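Local coordinates for protein acetate kinase (Entamoeba histolytica, PDB 4H0O) that probably transfers a phosphoryl group between acetyl phosphate and phosphate or pyrophosphate, as a pyrophosphate-dependent acetate kinase of the ASKHA superfamily, at residues B[105-115]-B[148-159]; B[218-229]-B[313-324]. One frame throughout, in Å; residues are numbered along the deposited sequence.

Contact 1: residues B[105-115]-B[148-159]; sequences FKKSAVIDEVV and RQYVAIDTAFHS
Ala109 and Val151 form an antiparallel hydrogen-bonded pair that adds the short strand 109-110 to the edge of the first ribonuclease H-like sheet, alongside strand 148-153. Val151 N donates to Ala109 O at 2.8 Å, whereas the return bond, Ala109 N to Val151 O, is longer at 3.2 Å. One step on, Ile111 N donates to Gln149 O (2.8 Å) and Ile111 O accepts from a water that itself accepts from Gln149 N, so the ladder is prolonged through solvent. In the other direction a side chain replaces the backbone: Ser108 OG takes Ile153 N at 2.9 Å with an N-H...O angle of 161°, its torsion (chi1 -69°) turning the hydroxyl away from its own carbonyl carbon. Ile153 can be followed outward: CB lies near Ser108 OG, CG1 and CG2 reach Phe105 CB, and CD1 ends 3.8 Å from Phe105 CD1 and equally close to Ser108 CA, the two side chains crossing at about a right angle. On the same side Val151 CG1 packs on Ile111 CG1 and Val115 CG1. After Ile153 a type I turn carries Asp154, the predicted proton donor/acceptor, whose OD2 bonds to His184 N; the turn brings Ala156 CB against Lys106 O and C. Past the opposite end of the ladder, Asp112 caps the helix starting at Glu113: its OD1 receives Val115 N at 2.7 Å, nearly straight at 174°.

Contact 2: residues B[218-229]-B[313-324]; sequences CCGIVNGKSFDT and LAKTIGGLMVEI
Strand 218-222 runs almost parallel to helix 313-324, their axes 8.4 Å apart and inclined by 19°, while strand 225-229 returns at 129° to the helix after a type I' turn from Val222 to Lys225. This hairpin forms the edge of the second ribonuclease H-like sheet, and the helix covers one of its faces. A classic beta bulge, with Phe227 and Asp228 both opposite Gly220, turns both of these side chains toward the helix. At Gly220 the backbone itself is the packing surface, its CA 4.0 Å from Ile324 CG2. Leu320 straddles the two strands: CD1 touches Cys218 CB at 3.6 Å, and CD2 reaches across to Asp228 CB. Cys218 SG points on to Leu313 CD1, 3.5 Å away. At the helix end, CB of Ile324 meets Val222 CG2 at 3.6 Å; CG2 of the same isoleucine packs on CB of Phe227, whose ring carries CE2 to Glu323 O. The polar centre is a pair of acids. Glu323, extended beyond CG, sends its carboxylate obliquely across that of Asp228, with the planes 69° apart and Glu323 OE1 only 2.7 Å from Asp228 OD2. Glu165 places a further carboxylate near Glu323 OE1. Lys315 of the second subunit packs on Glu323 and comes within long, weak charge-pairing distance of Asp228 OD2, and Met321 packs on its own counterpart there, so the helix also serves the dimer interface. Two carboxylate oxygens this close in a buried setting suggest that one acid group probably holds a proton and donates it to the other.

Overall arrangement
From the N terminus, the chain first builds most of the sheet containing strands 16-21 and 93-98, then contact 1 closes a loop of 32 largely helical residues by returning strand 148-153 beside 109-110. Contact 2 opens only afterwards: the hairpin 218-229 edges the second sheet, and 83 residues later the end of helix 299-324 comes back over it. The two loops are therefore in series, neither nested nor crossed, each tying up a different sheet. Their centres lie 24 Å apart, yet the segments meet where residues 157-158 leave contact 1: His158 ND1 is 2.9 Å from Ser226 OG, a probable hydrogen bond, and Phe157 packs against Gly224, so the loop after strand 148-153 bears on the hairpin.

Contact 1: residues B[105-115]-B[148-159]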
loop_
_atom_site.group_PDB
_atom_site.type_symbol
_atom_site.label_atom_id
_atom_site.label_comp_id
_atom_site.label_asym_id
_atom_site.label_seq_id
_atom_site.Cartn_x
_atom_site.Cartn_y
_atom_site.Cartn_z
ATOM N N PHE B 105 -9.466 -5.871 23.629
ATOM C CA PHE B 105 -10.434 -4.780 23.574
ATOM C C PHE B 105 -11.073 -4.580 22.193
ATOM O O PHE B 105 -10.515 -3.904 21.323
ATOM C CB PHE B 105 -9.801 -3.479 24.083
ATOM C CG PHE B 105 -9.502 -3.482 25.562
ATOM C CD1 PHE B 105 -10.478 -3.125 26.481
ATOM C CD2 PHE B 105 -8.242 -3.827 26.034
ATOM C CE1 PHE B 105 -10.208 -3.120 27.842
ATOM C CE2 PHE B 105 -7.966 -3.823 27.392
ATOM C CZ PHE B 105 -8.951 -3.469 28.295
ATOM N N LYS B 106 -12.248 -5.179 22.009
ATOM C CA LYS B 106 -13.062 -4.965 20.816
ATOM C C LYS B 106 -14.015 -3.805 21.073
ATOM O O LYS B 106 -14.611 -3.248 20.147
ATOM C CB LYS B 106 -13.849 -6.234 20.459
ATOM C CG LYS B 106 -12.993 -7.387 19.937
ATOM C CD LYS B 106 -13.222 -8.654 20.749
ATOM C CE LYS B 106 -12.249 -9.758 20.348
ATOM N NZ LYS B 106 -11.692 -10.471 21.539
ATOM N N LYS B 107 -14.160 -3.453 22.347
ATOM C CA LYS B 107 -14.982 -2.321 22.747
ATOM C C LYS B 107 -14.257 -1.476 23.785
ATOM O O LYS B 107 -13.464 -1.995 24.576
ATOM C CB LYS B 107 -16.320 -2.805 23.321
ATOM C CG LYS B 107 -17.300 -3.330 22.281
ATOM C CD LYS B 107 -18.563 -3.910 22.919
ATOM C CE LYS B 107 -18.259 -5.151 23.750
ATOM N NZ LYS B 107 -19.495 -5.916 24.099
ATOM N N SER B 108 -14.524 -0.173 23.785
ATOM C CA SER B 108 -14.119 0.666 24.903
ATOM C C SER B 108 -14.880 0.155 26.122
ATOM O O SER B 108 -15.902 -0.514 25.974
ATOM C CB SER B 108 -14.443 2.133 24.631
ATOM O OG SER B 108 -13.625 2.645 23.596
ATOM N N ALA B 109 -14.398 0.452 27.324
ATOM C CA ALA B 109 -14.962 -0.208 28.497
ATOM C C ALA B 109 -15.055 0.651 29.747
ATOM O O ALA B 109 -14.236 1.543 29.971
ATOM C CB ALA B 109 -14.182 -1.483 28.802
ATOM N N VAL B 110 -16.067 0.359 30.558
ATOM C CA VAL B 110 -16.117 0.835 31.929
ATOM C C VAL B 110 -14.995 0.106 32.660
ATOM O O VAL B 110 -14.760 -1.077 32.407
ATOM C CB VAL B 110 -17.473 0.503 32.576
ATOM C CG1 VAL B 110 -17.476 0.864 34.054
ATOM C CG2 VAL B 110 -18.599 1.224 31.843
ATOM N N ILE B 111 -14.293 0.804 33.547
ATOM C CA ILE B 111 -13.108 0.231 34.182
ATOM C C ILE B 111 -13.428 -0.584 35.436
ATOM O O ILE B 111 -14.003 -0.065 36.396
ATOM C CB ILE B 111 -12.071 1.320 34.531
ATOM C CG1 ILE B 111 -11.661 2.084 33.270
ATOM C CG2 ILE B 111 -10.852 0.698 35.192
ATOM C CD1 ILE B 111 -10.818 3.317 33.535
ATOM N N ASP B 112 -13.052 -1.862 35.410
ATOM C CA ASP B 112 -13.130 -2.728 36.586
ATOM C C ASP B 112 -11.780 -3.404 36.831
ATOM O O ASP B 112 -10.760 -2.969 36.294
ATOM C CB ASP B 112 -14.246 -3.772 36.440
ATOM C CG ASP B 112 -14.162 -4.551 35.134
ATOM O OD1 ASP B 112 -13.051 -4.709 34.585
ATOM O OD2 ASP B 112 -15.219 -5.018 34.656
ATOM N N GLU B 113 -11.778 -4.470 37.627
ATOM C CA GLU B 113 -10.545 -5.193 37.936
ATOM C C GLU B 113 -10.018 -5.967 36.724
ATOM O O GLU B 113 -8.808 -6.031 36.495
ATOM C CB GLU B 113 -10.759 -6.144 39.115
ATOM C CG GLU B 113 -9.476 -6.761 39.662
ATOM C CD GLU B 113 -8.554 -5.733 40.298
ATOM O OE1 GLU B 113 -9.054 -4.690 40.775
ATOM O OE2 GLU B 113 -7.326 -5.967 40.318
ATOM N N VAL B 114 -10.932 -6.553 35.955
ATOM C CA VAL B 114 -10.567 -7.286 34.744
ATOM C C VAL B 114 -9.960 -6.351 33.695
ATOM O O VAL B 114 -8.891 -6.631 33.146
ATOM C CB VAL B 114 -11.781 -8.023 34.138
ATOM C CG1 VAL B 114 -11.391 -8.729 32.848
ATOM C CG2 VAL B 114 -12.349 -9.021 35.134
ATOM N N VAL B 115 -10.652 -5.244 33.428
ATOM C CA VAL B 115 -10.186 -4.229 32.486
ATOM C C VAL B 115 -8.780 -3.723 32.830
ATOM O O VAL B 115 -7.904 -3.662 31.963
ATOM C CB VAL B 115 -11.178 -3.043 32.401
ATOM C CG1 VAL B 115 -10.543 -1.853 31.715
ATOM C CG2 VAL B 115 -12.447 -3.454 31.664
ATOM N N ARG B 148 -17.571 6.346 38.783
ATOM C CA ARG B 148 -17.541 5.531 37.574
ATOM C C ARG B 148 -16.508 6.088 36.596
ATOM O O ARG B 148 -16.472 7.295 36.335
ATOM C CB ARG B 148 -18.925 5.507 36.921
ATOM C CG ARG B 148 -20.060 5.164 37.878
ATOM C CD ARG B 148 -19.999 3.710 38.315
ATOM N NE ARG B 148 -20.498 2.808 37.281
ATOM C CZ ARG B 148 -19.916 1.663 36.940
ATOM N NH1 ARG B 148 -18.802 1.273 37.549
ATOM N NH2 ARG B 148 -20.446 0.905 35.987
ATOM N N GLN B 149 -15.653 5.215 36.074
ATOM C CA GLN B 149 -14.623 5.635 35.129
ATOM C C GLN B 149 -14.598 4.710 33.918
ATOM O O GLN B 149 -14.928 3.523 34.023
ATOM C CB GLN B 149 -13.248 5.693 35.811
ATOM C CG GLN B 149 -13.239 6.524 37.094
ATOM C CD GLN B 149 -11.849 6.921 37.553
ATOM O OE1 GLN B 149 -10.927 7.062 36.746
ATOM N NE2 GLN B 149 -11.694 7.112 38.861
ATOM N N TYR B 150 -14.219 5.263 32.768
ATOM C CA TYR B 150 -14.192 4.501 31.524
ATOM C C TYR B 150 -12.933 4.787 30.722
ATOM O O TYR B 150 -12.354 5.876 30.810
ATOM C CB TYR B 150 -15.429 4.801 30.672
ATOM C CG TYR B 150 -15.517 6.219 30.139
ATOM C CD1 TYR B 150 -16.067 7.235 30.907
ATOM C CD2 TYR B 150 -15.079 6.531 28.859
ATOM C CE1 TYR B 150 -16.165 8.524 30.422
ATOM C CE2 TYR B 150 -15.170 7.819 28.367
ATOM C CZ TYR B 150 -15.714 8.809 29.152
ATOM O OH TYR B 150 -15.808 10.089 28.663
ATOM N N VAL B 151 -12.511 3.801 29.940
ATOM C CA VAL B 151 -11.359 3.973 29.071
ATOM C C VAL B 151 -11.782 3.870 27.606
ATOM O O VAL B 151 -12.354 2.867 27.176
ATOM C CB VAL B 151 -10.230 2.967 29.414
ATOM C CG1 VAL B 151 -10.755 1.541 29.438
ATOM C CG2 VAL B 151 -9.077 3.107 28.447
ATOM N N ALA B 152 -11.534 4.936 26.852
ATOM C CA ALA B 152 -11.828 4.939 25.423
ATOM C C ALA B 152 -10.639 4.347 24.668
ATOM O O ALA B 152 -9.546 4.914 24.696
ATOM C CB ALA B 152 -12.112 6.345 24.951
ATOM N N ILE B 153 -10.847 3.212 24.001
ATOM C CA ILE B 153 -9.754 2.518 23.317
ATOM C C ILE B 153 -9.683 2.867 21.823
ATOM O O ILE B 153 -10.648 2.671 21.082
ATOM C CB ILE B 153 -9.841 0.982 23.500
ATOM C CG1 ILE B 153 -9.411 0.579 24.912
ATOM C CG2 ILE B 153 -8.943 0.275 22.507
ATOM C CD1 ILE B 153 -10.512 0.632 25.932
ATOM N N ASP B 154 -8.527 3.360 21.386
ATOM C CA ASP B 154 -8.368 3.878 20.028
ATOM C C ASP B 154 -8.382 2.788 18.951
ATOM O O ASP B 154 -8.512 3.091 17.766
ATOM C CB ASP B 154 -7.074 4.693 19.930
ATOM C CG ASP B 154 -7.137 5.768 18.861
ATOM O OD1 ASP B 154 -8.181 6.447 18.760
ATOM O OD2 ASP B 154 -6.138 5.941 18.126
ATOM N N THR B 155 -8.259 1.528 19.361
ATOM C CA THR B 155 -8.206 0.415 18.412
ATOM C C THR B 155 -9.520 -0.360 18.306
ATOM O O THR B 155 -9.689 -1.178 17.402
ATOM C CB THR B 155 -7.076 -0.583 18.763
ATOM O OG1 THR B 155 -7.198 -0.987 20.132
ATOM C CG2 THR B 155 -5.717 0.052 18.554
ATOM N N ALA B 156 -10.440 -0.100 19.231
ATOM C CA ALA B 156 -11.675 -0.882 19.347
ATOM C C ALA B 156 -12.634 -0.777 18.154
ATOM O O ALA B 156 -13.259 -1.768 17.778
ATOM C CB ALA B 156 -12.402 -0.536 20.641
ATOM N N PHE B 157 -12.755 0.417 17.574
ATOM C CA PHE B 157 -13.682 0.650 16.460
ATOM C C PHE B 157 -13.413 -0.286 15.288
ATOM O O PHE B 157 -14.319 -0.614 14.525
ATOM C CB PHE B 157 -13.615 2.113 15.991
ATOM C CG PHE B 157 -14.547 2.440 14.843
ATOM C CD1 PHE B 157 -15.922 2.288 14.973
ATOM C CD2 PHE B 157 -14.046 2.931 13.643
ATOM C CE1 PHE B 157 -16.778 2.601 13.919
ATOM C CE2 PHE B 157 -14.897 3.247 12.586
ATOM C CZ PHE B 157 -16.264 3.082 12.726
ATOM N N HIS B 158 -12.165 -0.722 15.160
ATOM C CA HIS B 158 -11.755 -1.552 14.035
ATOM C C HIS B 158 -11.890 -3.051 14.309
ATOM O O HIS B 158 -11.358 -3.872 13.557
ATOM C CB HIS B 158 -10.315 -1.217 13.637
ATOM C CG HIS B 158 -10.111 0.219 13.274
ATOM N ND1 HIS B 158 -10.778 0.828 12.232
ATOM C CD2 HIS B 158 -9.302 1.171 13.807
ATOM C CE1 HIS B 158 -10.395 2.089 12.141
ATOM N NE2 HIS B 158 -9.499 2.321 13.083
ATOM N N SER B 159 -12.605 -3.407 15.373
ATOM C CA SER B 159 -12.822 -4.814 15.705
ATOM C C SER B 159 -13.747 -5.499 14.694
ATOM O O SER B 159 -13.778 -6.725 14.600
ATOM C CB SER B 159 -13.392 -4.958 17.120
ATOM O OG SER B 159 -14.788 -4.713 17.135
HETATM O O HOH W 1 -15.516 2.531 36.946
#

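Contact 2: residues B[218-229]-B[313-324]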
loop_
_atom_site.group_PDB
_atom_site.type_symbol
_atom_site.label_atom_id
_atom_site.label_comp_id
_atom_site.label_asym_id
_atom_site.label_seq_id
_atom_site.Cartn_x
_atom_site.Cartn_y
_atom_site.Cartn_z
ATOM N N CYS B 218 -6.780 6.572 6.655
ATOM C CA CYS B 218 -8.099 6.573 6.032
ATOM C C CYS B 218 -8.874 5.357 6.510
ATOM O O CYS B 218 -8.280 4.329 6.848
ATOM C CB CYS B 218 -7.984 6.516 4.511
ATOM S SG CYS B 218 -7.356 8.016 3.755
ATOM N N CYS B 219 -10.197 5.467 6.527
ATOM C CA CYS B 219 -11.031 4.343 6.929
ATOM C C CYS B 219 -12.215 4.152 5.983
ATOM O O CYS B 219 -12.949 5.101 5.693
ATOM C CB CYS B 219 -11.534 4.538 8.359
ATOM S SG CYS B 219 -12.375 3.092 9.049
ATOM N N GLY B 220 -12.398 2.927 5.498
ATOM C CA GLY B 220 -13.569 2.606 4.704
ATOM C C GLY B 220 -14.688 2.169 5.630
ATOM O O GLY B 220 -14.537 1.199 6.377
ATOM N N ILE B 221 -15.810 2.882 5.587
ATOM C CA ILE B 221 -16.900 2.639 6.524
ATOM C C ILE B 221 -18.206 2.254 5.822
ATOM O O ILE B 221 -18.754 3.025 5.027
ATOM C CB ILE B 221 -17.119 3.862 7.433
ATOM C CG1 ILE B 221 -15.839 4.149 8.224
ATOM C CG2 ILE B 221 -18.286 3.625 8.375
ATOM C CD1 ILE B 221 -15.822 5.496 8.907
ATOM N N VAL B 222 -18.692 1.051 6.118
ATOM C CA VAL B 222 -19.933 0.557 5.530
ATOM C C VAL B 222 -21.023 0.491 6.591
ATOM O O VAL B 222 -20.934 -0.299 7.535
ATOM C CB VAL B 222 -19.747 -0.833 4.889
ATOM C CG1 VAL B 222 -21.058 -1.325 4.278
ATOM C CG2 VAL B 222 -18.661 -0.782 3.832
ATOM N N ASN B 223 -22.041 1.332 6.431
ATOM C CA ASN B 223 -23.171 1.380 7.356
ATOM C C ASN B 223 -22.769 1.625 8.813
ATOM O O ASN B 223 -23.311 1.003 9.728
ATOM C CB ASN B 223 -24.032 0.117 7.221
ATOM C CG ASN B 223 -24.534 -0.094 5.800
ATOM O OD1 ASN B 223 -24.528 0.831 4.981
ATOM N ND2 ASN B 223 -24.980 -1.312 5.503
ATOM N N GLY B 224 -21.816 2.532 9.017
ATOM C CA GLY B 224 -21.408 2.928 10.353
ATOM C C GLY B 224 -20.275 2.116 10.953
ATOM O O GLY B 224 -19.822 2.407 12.065
ATOM N N LYS B 225 -19.811 1.101 10.226
ATOM C CA LYS B 225 -18.779 0.207 10.747
ATOM C C LYS B 225 -17.517 0.179 9.889
ATOM O O LYS B 225 -17.586 0.209 8.658
ATOM C CB LYS B 225 -19.341 -1.206 10.939
ATOM C CG LYS B 225 -20.248 -1.326 12.160
ATOM C CD LYS B 225 -21.484 -2.169 11.883
ATOM C CE LYS B 225 -21.190 -3.657 11.959
ATOM N NZ LYS B 225 -22.430 -4.462 11.768
ATOM N N SER B 226 -16.366 0.137 10.553
ATOM C CA SER B 226 -15.086 0.042 9.864
ATOM C C SER B 226 -15.027 -1.253 9.058
ATOM O O SER B 226 -15.227 -2.338 9.606
ATOM C CB SER B 226 -13.941 0.079 10.879
ATOM O OG SER B 226 -12.685 -0.073 10.244
ATOM N N PHE B 227 -14.778 -1.135 7.755
ATOM C CA PHE B 227 -14.611 -2.300 6.895
ATOM C C PHE B 227 -13.121 -2.554 6.683
ATOM O O PHE B 227 -12.642 -3.679 6.828
ATOM C CB PHE B 227 -15.320 -2.093 5.552
ATOM C CG PHE B 227 -15.333 -3.319 4.676
ATOM C CD1 PHE B 227 -16.369 -4.238 4.764
ATOM C CD2 PHE B 227 -14.311 -3.552 3.764
ATOM C CE1 PHE B 227 -16.384 -5.368 3.961
ATOM C CE2 PHE B 227 -14.320 -4.682 2.957
ATOM C CZ PHE B 227 -15.358 -5.590 3.056
ATOM N N ASP B 228 -12.387 -1.505 6.333
ATOM C CA ASP B 228 -10.934 -1.600 6.276
ATOM C C ASP B 228 -10.309 -0.254 6.610
ATOM O O ASP B 228 -11.002 0.769 6.634
ATOM C CB ASP B 228 -10.456 -2.090 4.908
ATOM C CG ASP B 228 -9.035 -2.631 4.950
ATOM O OD1 ASP B 228 -8.549 -2.948 6.058
ATOM O OD2 ASP B 228 -8.399 -2.744 3.883
ATOM N N THR B 229 -9.006 -0.255 6.874
ATOM C CA THR B 229 -8.325 0.967 7.276
ATOM C C THR B 229 -6.868 1.001 6.824
ATOM O O THR B 229 -6.301 -0.018 6.426
ATOM C CB THR B 229 -8.403 1.180 8.796
ATOM O OG1 THR B 229 -8.011 2.521 9.117
ATOM C CG2 THR B 229 -7.496 0.194 9.518
ATOM N N LEU B 313 -2.358 9.416 -0.724
ATOM C CA LEU B 313 -3.705 9.627 -0.198
ATOM C C LEU B 313 -4.752 9.268 -1.248
ATOM O O LEU B 313 -5.751 8.614 -0.946
ATOM C CB LEU B 313 -3.886 11.073 0.277
ATOM C CG LEU B 313 -5.263 11.469 0.824
ATOM C CD1 LEU B 313 -5.736 10.495 1.892
ATOM C CD2 LEU B 313 -5.246 12.885 1.387
ATOM N N ALA B 314 -4.511 9.689 -2.484
ATOM C CA ALA B 314 -5.425 9.393 -3.581
ATOM C C ALA B 314 -5.504 7.887 -3.838
ATOM O O ALA B 314 -6.590 7.328 -4.003
ATOM C CB ALA B 314 -4.994 10.125 -4.832
ATOM N N LYS B 315 -4.347 7.235 -3.878
ATOM C CA LYS B 315 -4.283 5.794 -4.101
ATOM C C LYS B 315 -4.981 5.013 -2.984
ATOM O O LYS B 315 -5.649 4.005 -3.235
ATOM C CB LYS B 315 -2.826 5.344 -4.229
ATOM C CG LYS B 315 -2.656 3.841 -4.382
ATOM C CD LYS B 315 -1.200 3.417 -4.217
ATOM C CE LYS B 315 -0.296 4.097 -5.236
ATOM N NZ LYS B 315 1.141 3.732 -5.056
ATOM N N THR B 316 -4.826 5.489 -1.752
ATOM C CA THR B 316 -5.440 4.843 -0.596
ATOM C C THR B 316 -6.968 4.936 -0.647
ATOM O O THR B 316 -7.669 3.967 -0.336
ATOM C CB THR B 316 -4.934 5.455 0.720
ATOM O OG1 THR B 316 -3.499 5.429 0.738
ATOM C CG2 THR B 316 -5.472 4.671 1.913
ATOM N N ILE B 317 -7.477 6.103 -1.031
ATOM C CA ILE B 317 -8.914 6.310 -1.173
ATOM C C ILE B 317 -9.471 5.435 -2.296
ATOM O O ILE B 317 -10.509 4.781 -2.131
ATOM C CB ILE B 317 -9.247 7.795 -1.440
ATOM C CG1 ILE B 317 -8.916 8.643 -0.209
ATOM C CG2 ILE B 317 -10.711 7.966 -1.821
ATOM C CD1 ILE B 317 -8.941 10.143 -0.472
ATOM N N GLY B 318 -8.774 5.420 -3.431
ATOM C CA GLY B 318 -9.151 4.567 -4.547
ATOM C C GLY B 318 -9.255 3.101 -4.162
ATOM O O GLY B 318 -10.203 2.417 -4.553
ATOM N N GLY B 319 -8.284 2.617 -3.390
ATOM C CA GLY B 319 -8.266 1.224 -2.979
ATOM C C GLY B 319 -9.399 0.881 -2.028
ATOM O O GLY B 319 -9.996 -0.194 -2.124
ATOM N N LEU B 320 -9.696 1.795 -1.109
ATOM C CA LEU B 320 -10.742 1.573 -0.113
ATOM C C LEU B 320 -12.133 1.604 -0.734
ATOM O O LEU B 320 -13.030 0.873 -0.304
ATOM C CB LEU B 320 -10.644 2.604 1.018
ATOM C CG LEU B 320 -9.511 2.377 2.022
ATOM C CD1 LEU B 320 -9.429 3.511 3.030
ATOM C CD2 LEU B 320 -9.689 1.048 2.746
ATOM N N MET B 321 -12.303 2.453 -1.744
ATOM C CA MET B 321 -13.573 2.580 -2.454
ATOM C C MET B 321 -13.990 1.255 -3.094
ATOM O O MET B 321 -15.147 0.837 -2.979
ATOM C CB MET B 321 -13.471 3.671 -3.520
ATOM C CG MET B 321 -14.750 3.897 -4.305
ATOM S SD MET B 321 -14.609 5.321 -5.407
ATOM C CE MET B 321 -13.253 4.799 -6.459
ATOM N N VAL B 322 -13.042 0.599 -3.757
ATOM C CA VAL B 322 -13.307 -0.687 -4.393
ATOM C C VAL B 322 -13.612 -1.759 -3.346
ATOM O O VAL B 322 -14.478 -2.611 -3.553
ATOM C CB VAL B 322 -12.137 -1.124 -5.298
ATOM C CG1 VAL B 322 -12.387 -2.508 -5.875
ATOM C CG2 VAL B 322 -11.948 -0.128 -6.427
ATOM N N GLU B 323 -12.918 -1.696 -2.212
ATOM C CA GLU B 323 -13.123 -2.662 -1.133
ATOM C C GLU B 323 -14.527 -2.612 -0.542
ATOM O O GLU B 323 -15.128 -3.651 -0.269
ATOM C CB GLU B 323 -12.122 -2.431 -0.006
ATOM C CG GLU B 323 -10.720 -2.918 -0.282
ATOM C CD GLU B 323 -9.831 -2.774 0.936
ATOM O OE1 GLU B 323 -9.968 -3.595 1.868
ATOM O OE2 GLU B 323 -9.010 -1.832 0.967
ATOM N N ILE B 324 -15.034 -1.400 -0.326
ATOM C CA ILE B 324 -16.338 -1.211 0.306
ATOM C C ILE B 324 -17.479 -1.182 -0.711
ATOM O O ILE B 324 -18.652 -1.155 -0.337
ATOM C CB ILE B 324 -16.376 0.069 1.175
ATOM C CG1 ILE B 324 -16.274 1.324 0.304
ATOM C CG2 ILE B 324 -15.268 0.035 2.228
ATOM C CD1 ILE B 324 -16.296 2.624 1.104
#